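Local coordinates for protein RsfP (Uncultured bacterium, PDB 4GLJ) that probably catalyses the phosphorolysis of methylthioadenosine to adenine and methylthioribose 1-phosphate, and binds the dye rhodamine B, at residues S126-D131 and A207-I212; G132-V137 and A276-V281. All coordinates share one frame; numbering follows the deposited sequence.

Contact 1 of 2, residues S126-D131 and A207-I212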
loop_
_atom_site.group_PDB
_atom_site.type_symbol
_atom_site.label_atom_id
_atom_site.label_comp_id
_atom_site.label_asym_id
_atom_site.label_seq_id
_atom_site.Cartn_x
_atom_site.Cartn_y
_atom_site.Cartn_z
ATOM N N SER A 126 -4.323 9.945 -4.770
ATOM C CA SER A 126 -5.118 10.341 -3.597
ATOM C C SER A 126 -4.947 11.849 -3.240
ATOM O O SER A 126 -5.287 12.287 -2.136
ATOM C CB SER A 126 -4.757 9.438 -2.396
ATOM O OG SER A 126 -3.332 9.538 -2.225
ATOM N N THR A 127 -4.514 12.630 -4.226
ATOM C CA THR A 127 -4.357 14.085 -4.069
ATOM C C THR A 127 -4.447 14.727 -5.433
ATOM O O THR A 127 -4.198 14.112 -6.488
ATOM C CB THR A 127 -2.984 14.430 -3.418
ATOM O OG1 THR A 127 -2.852 15.847 -3.255
ATOM C CG2 THR A 127 -1.808 13.955 -4.279
ATOM N N PHE A 128 -4.795 16.000 -5.416
ATOM C CA PHE A 128 -4.783 16.794 -6.601
ATOM C C PHE A 128 -3.438 17.460 -6.715
ATOM O O PHE A 128 -3.158 18.076 -7.728
ATOM C CB PHE A 128 -5.771 17.954 -6.480
ATOM C CG PHE A 128 -7.194 17.537 -6.567
ATOM C CD1 PHE A 128 -7.765 17.156 -7.803
ATOM C CD2 PHE A 128 -8.026 17.632 -5.451
ATOM C CE1 PHE A 128 -9.108 16.814 -7.893
ATOM C CE2 PHE A 128 -9.374 17.294 -5.571
ATOM C CZ PHE A 128 -9.935 16.915 -6.774
ATOM N N PHE A 129 -2.613 17.329 -5.660
ATOM C CA PHE A 129 -1.348 18.043 -5.625
ATOM C C PHE A 129 -0.161 17.275 -6.176
ATOM O O PHE A 129 -0.284 16.110 -6.510
ATOM C CB PHE A 129 -1.140 18.607 -4.191
ATOM C CG PHE A 129 -2.174 19.692 -3.901
ATOM C CD1 PHE A 129 -3.415 19.387 -3.293
ATOM C CD2 PHE A 129 -1.979 20.985 -4.386
ATOM C CE1 PHE A 129 -4.380 20.397 -3.105
ATOM C CE2 PHE A 129 -2.919 21.986 -4.202
ATOM C CZ PHE A 129 -4.162 21.676 -3.612
ATOM N N GLY A 130 0.999 17.918 -6.267
ATOM C CA GLY A 130 2.120 17.307 -6.959
ATOM C C GLY A 130 2.241 18.029 -8.286
ATOM O O GLY A 130 1.416 18.932 -8.610
ATOM N N ASP A 131 3.319 17.697 -9.027
ATOM C CA ASP A 131 3.558 18.258 -10.349
ATOM C C ASP A 131 3.370 19.757 -10.423
ATOM O O ASP A 131 2.663 20.246 -11.350
ATOM C CB ASP A 131 2.684 17.546 -11.418
ATOM C CG ASP A 131 3.100 17.906 -12.848
ATOM O OD1 ASP A 131 4.274 18.308 -13.094
ATOM O OD2 ASP A 131 2.246 17.774 -13.758
ATOM N N ALA A 207 -12.138 15.506 -1.435
ATOM C CA ALA A 207 -13.214 16.440 -1.037
ATOM C C ALA A 207 -12.593 17.461 -0.077
ATOM O O ALA A 207 -12.871 18.684 -0.176
ATOM C CB ALA A 207 -14.363 15.658 -0.342
ATOM N N ARG A 208 -11.741 17.009 0.858
ATOM C CA ARG A 208 -11.118 17.943 1.800
ATOM C C ARG A 208 -10.209 18.941 1.058
ATOM O O ARG A 208 -10.240 20.154 1.324
ATOM C CB ARG A 208 -10.320 17.179 2.860
ATOM C CG ARG A 208 -9.737 18.026 3.985
ATOM C CD ARG A 208 -10.726 18.904 4.794
ATOM N NE ARG A 208 -11.843 18.083 5.300
ATOM C CZ ARG A 208 -11.820 17.458 6.481
ATOM N NH1 ARG A 208 -10.747 17.606 7.298
ATOM N NH2 ARG A 208 -12.889 16.788 6.920
ATOM N N GLU A 209 -9.399 18.437 0.118
ATOM C CA GLU A 209 -8.527 19.328 -0.667
ATOM C C GLU A 209 -9.321 20.309 -1.501
ATOM O O GLU A 209 -8.801 21.402 -1.848
ATOM C CB GLU A 209 -7.634 18.534 -1.629
ATOM C CG GLU A 209 -6.560 17.740 -0.876
ATOM C CD GLU A 209 -5.599 17.040 -1.810
ATOM O OE1 GLU A 209 -5.942 16.925 -3.030
ATOM O OE2 GLU A 209 -4.509 16.583 -1.314
ATOM N N ALA A 210 -10.525 19.888 -1.891
ATOM C CA ALA A 210 -11.404 20.744 -2.667
ATOM C C ALA A 210 -12.240 21.662 -1.793
ATOM O O ALA A 210 -13.167 22.313 -2.293
ATOM C CB ALA A 210 -12.319 19.923 -3.541
ATOM N N SER A 211 -11.923 21.714 -0.499
ATOM C CA SER A 211 -12.662 22.536 0.493
ATOM C C SER A 211 -14.185 22.230 0.521
ATOM O O SER A 211 -14.999 23.134 0.686
ATOM C CB SER A 211 -12.395 24.035 0.208
ATOM O OG SER A 211 -10.997 24.328 0.343
ATOM N N ILE A 212 -14.567 20.963 0.383
ATOM C CA ILE A 212 -15.978 20.562 0.413
ATOM C C ILE A 212 -16.230 19.690 1.633
ATOM O O ILE A 212 -15.479 18.744 1.873
ATOM C CB ILE A 212 -16.357 19.746 -0.831
ATOM C CG1 ILE A 212 -16.115 20.519 -2.119
ATOM C CG2 ILE A 212 -17.808 19.236 -0.742
ATOM C CD1 ILE A 212 -16.225 19.692 -3.429
#

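Contact 2 of 2, residues G132-V137 and A276-V281. With RHB (N-[9-(2-carboxyphenyl)-6-(diethylamino)-3H-xanthen-3-ylidene]-N-ethylethanaminium), chain B.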
loop_
_atom_site.group_PDB
_atom_site.type_symbol
_atom_site.label_atom_id
_atom_site.label_comp_id
_atom_site.label_asym_id
_atom_site.label_seq_id
_atom_site.Cartn_x
_atom_site.Cartn_y
_atom_site.Cartn_z
ATOM N N GLY A 132 4.000 20.522 -9.512
ATOM C CA GLY A 132 3.869 21.988 -9.592
ATOM C C GLY A 132 3.235 22.723 -8.392
ATOM O O GLY A 132 3.396 23.927 -8.280
ATOM N N ALA A 133 2.577 22.006 -7.499
ATOM C CA ALA A 133 1.890 22.622 -6.344
ATOM C C ALA A 133 1.968 21.649 -5.177
ATOM O O ALA A 133 1.727 20.455 -5.383
ATOM C CB ALA A 133 0.455 22.862 -6.690
ATOM N N VAL A 134 2.298 22.148 -3.987
ATOM C CA VAL A 134 2.414 21.317 -2.766
ATOM C C VAL A 134 1.388 21.852 -1.760
ATOM O O VAL A 134 1.310 23.106 -1.519
ATOM C CB VAL A 134 3.852 21.478 -2.153
ATOM C CG1 VAL A 134 4.019 20.734 -0.806
ATOM C CG2 VAL A 134 4.935 21.030 -3.146
ATOM N N ALA A 135 0.622 20.940 -1.166
ATOM C CA ALA A 135 -0.356 21.286 -0.116
ATOM C C ALA A 135 -0.488 20.076 0.777
ATOM O O ALA A 135 -0.466 18.898 0.315
ATOM C CB ALA A 135 -1.738 21.605 -0.722
ATOM N N HIS A 136 -0.695 20.334 2.063
ATOM C CA HIS A 136 -0.842 19.227 3.034
ATOM C C HIS A 136 -2.085 19.447 3.891
ATOM O O HIS A 136 -1.987 20.008 4.951
ATOM C CB HIS A 136 0.405 19.197 3.907
ATOM C CG HIS A 136 1.647 18.772 3.170
ATOM N ND1 HIS A 136 1.896 17.453 2.836
ATOM C CD2 HIS A 136 2.692 19.517 2.645
ATOM C CE1 HIS A 136 3.053 17.399 2.154
ATOM N NE2 HIS A 136 3.563 18.649 2.072
ATOM N N VAL A 137 -3.269 19.066 3.449
ATOM C CA VAL A 137 -4.491 19.314 4.288
ATOM C C VAL A 137 -4.496 18.348 5.485
ATOM O O VAL A 137 -3.938 17.253 5.426
ATOM C CB VAL A 137 -5.793 19.203 3.474
ATOM C CG1 VAL A 137 -5.788 20.239 2.363
ATOM C CG2 VAL A 137 -5.972 17.800 2.869
ATOM N N ALA A 276 -3.061 25.034 4.429
ATOM C CA ALA A 276 -2.395 23.830 3.970
ATOM C C ALA A 276 -1.591 24.015 2.702
ATOM O O ALA A 276 -0.683 23.227 2.441
ATOM C CB ALA A 276 -3.435 22.759 3.749
ATOM N N LEU A 277 -1.869 25.065 1.905
ATOM C CA LEU A 277 -1.218 25.220 0.603
ATOM C C LEU A 277 0.196 25.714 0.827
ATOM O O LEU A 277 0.401 26.713 1.508
ATOM C CB LEU A 277 -2.022 26.230 -0.261
ATOM C CG LEU A 277 -1.635 26.466 -1.728
ATOM C CD1 LEU A 277 -1.595 25.214 -2.584
ATOM C CD2 LEU A 277 -2.558 27.515 -2.412
ATOM N N VAL A 278 1.205 25.027 0.320
ATOM C CA VAL A 278 2.582 25.473 0.557
ATOM C C VAL A 278 3.025 26.368 -0.609
ATOM O O VAL A 278 3.686 27.392 -0.395
ATOM C CB VAL A 278 3.553 24.272 0.724
ATOM C CG1 VAL A 278 5.001 24.711 0.730
ATOM C CG2 VAL A 278 3.249 23.453 1.997
ATOM N N THR A 279 2.673 25.996 -1.831
ATOM C CA THR A 279 3.112 26.730 -3.013
ATOM C C THR A 279 2.188 27.928 -3.188
ATOM O O THR A 279 1.009 27.727 -3.418
ATOM C CB THR A 279 2.940 25.857 -4.279
ATOM O OG1 THR A 279 3.580 24.609 -4.066
ATOM C CG2 THR A 279 3.478 26.576 -5.570
ATOM N N PRO A 280 2.732 29.168 -3.144
ATOM C CA PRO A 280 1.906 30.351 -3.437
ATOM C C PRO A 280 1.322 30.258 -4.851
ATOM O O PRO A 280 1.997 29.795 -5.770
ATOM C CB PRO A 280 2.907 31.513 -3.372
ATOM C CG PRO A 280 4.029 31.002 -2.521
ATOM C CD PRO A 280 4.135 29.526 -2.874
ATOM N N VAL A 281 0.073 30.676 -5.022
ATOM C CA VAL A 281 -0.545 30.644 -6.352
ATOM C C VAL A 281 0.350 31.393 -7.386
ATOM O O VAL A 281 0.508 30.953 -8.526
ATOM C CB VAL A 281 -2.031 31.118 -6.293
ATOM C CG1 VAL A 281 -2.571 31.568 -7.652
ATOM C CG2 VAL A 281 -2.899 30.014 -5.695
HETATM O O2 RHB B . 3.486 25.462 4.431
HETATM C C26 RHB B . 2.427 25.437 5.086
HETATM C C19 RHB B . 2.072 24.250 5.921
HETATM C C14 RHB B . 2.902 23.171 6.225
HETATM C C15 RHB B . 2.397 22.167 7.039
HETATM C C16 RHB B . 1.112 22.193 7.545
HETATM C C17 RHB B . 0.295 23.251 7.235
HETATM C C18 RHB B . 0.790 24.270 6.435
HETATM C C9 RHB B . 4.316 22.939 5.792
HETATM C C8 RHB B . 4.797 21.525 5.832
HETATM C C13 RHB B . 3.977 20.480 6.233
HETATM C C12 RHB B . 4.424 19.156 6.267
HETATM C C11 RHB B . 5.705 18.852 5.865
HETATM N N1 RHB B . 6.210 17.533 5.940
HETATM C C35 RHB B . 5.695 17.055 7.238
HETATM C C36 RHB B . 5.898 18.194 8.225
HETATM C C22 RHB B . 5.967 16.560 4.837
HETATM C C23 RHB B . 7.098 16.642 3.800
HETATM C C10 RHB B . 6.524 19.910 5.498
HETATM C C7 RHB B . 6.079 21.227 5.461
HETATM O O1 RHB B . 6.928 22.227 5.059
HETATM C C1 RHB B . 6.579 23.549 5.004
HETATM C C2 RHB B . 5.304 23.976 5.353
HETATM C C6 RHB B . 7.535 24.458 4.577
HETATM C C5 RHB B . 7.246 25.806 4.489
HETATM C C4 RHB B . 5.976 26.251 4.832
HETATM C C3 RHB B . 5.008 25.340 5.265
HETATM N N2 RHB B . 8.256 26.691 4.067
HETATM C C24 RHB B . 8.639 26.472 2.658
HETATM C C25 RHB B . 10.067 26.943 2.467
HETATM C C33 RHB B . 7.856 28.092 4.312
HETATM C C34 RHB B . 9.106 28.936 4.465
HETATM O O3 RHB B . 1.644 26.406 5.104
#

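Contact 1 of 2, residues S126-D131 and A207-I212
E209 reaches across to the loop of T127 and F128 and is gripped there through both carboxylate oxygens. F128 N donates to OE1 of E209 at 2.8 Å in a nearly straight bond (166° at the hydrogen), while T127 OG1 donates to E209 OE2 at 2.7 Å. Each oxygen uses its syn lone pair, so the two donors fix the twist of the carboxylate. The E209 chain runs extended beyond CG (chi2 -175°), which carries the group off the helix to the loop. T127 OG1 also accepts from F129 N at 2.8 Å, an ST turn, so the hydroxyl both donates to the carboxylate and accepts from its own loop; it lies anti to its own backbone nitrogen (chi1 -179°), where both bonds can form. In the partner segment, helix 200-209 finishes just beyond E209 in a Schellman motif, I212 N bonding to A207 O and S211 N to R208 O with S211 as C-prime residue. The packing against the carboxylate is close: the F129 ring presents its edge to it, CD1 lying 3.5 Å from E209 CD, and the F128 ring sits obliquely to it, with CD2 3.3 Å from OE1. Farther along the same F128 ring, CE2 meets A210 CB more loosely at 4.4 Å, and I82 of helix 78-87 touches both residues. The partly exposed side belongs to S126 and T127, where the second subunit closes in: its Q178 NE2 bonds to E209 OE2 and to S126 O, and its P177 packs on T127 and E209.

Contact 2 of 2, residues G132-V137 and A276-V281
A135 and L277 face each other in a single antiparallel beta bridge, a non-hydrogen-bonded pair with CA atoms 4.1 Å apart, which ties the loop after strand 111-119 to the C-terminal loop before helix 286-291. The bonds on its two flanks set the register. H136 N donates to A276 O at 2.9 Å, approaching from above the carbonyl plane, and V278 N donates to V134 O at 2.7 Å. That same V134 oxygen takes a second, longer bond from T279 N, so two successive amides hold one carbonyl. The V134 amide is held as well: T279 OG1, placed beside its own backbone nitrogen by a chi1 of -52°, accepts V134 N at 2.8 Å with 152° at the hydrogen. A valine in place of T279 would probably leave the V134 amide without this acceptor and free the loop to shift at that end of the bridge. On one face of the bridge V134 and V278 lie side by side pointing the same way, CG1 of V134 3.9 Å from V278 CB. Separately, A276 CB meets V137 CG1. Outward, the H136 imidazole is fixed by its ND1, which bonds to P177 O of the second subunit, while its ring packs on P73 of that subunit. Rhodamine B lies against the imidazole, C12 over one face of the H136 ring, offset toward its rim. This is consistent with trimeric purine nucleoside phosphorylase relatives, where a neighbouring subunit completes the pocket: here H136 and V278 probably do so beside P73 of the second subunit. V278 CG2 lies at the edge of the imidazole, and the same methyl comes within 3.2 Å of carboxylate oxygen O2 of rhodamine B.

Contacts 1 and 2 lie with their centres 10 Å apart on the same side of the chain's centre and share one loop, between strand 111-119 and helix 145-157. Residues 126-131 run directly into 132-137, then come 207-212 and 276-281, so the pairings cross along the chain. Contact 1 fastens the loop to the end of helix 200-209, contact 2 to the C-terminal loop ahead of helix 286-291. They touch through F129 CE2, 3.7 Å from A135 CB, and through V137 against E209. Both also meet the second subunit of the trimer, so the loop joins the end of helix 200-209, the C-terminal region and the subunit boundary, with a bound dye against contact 2.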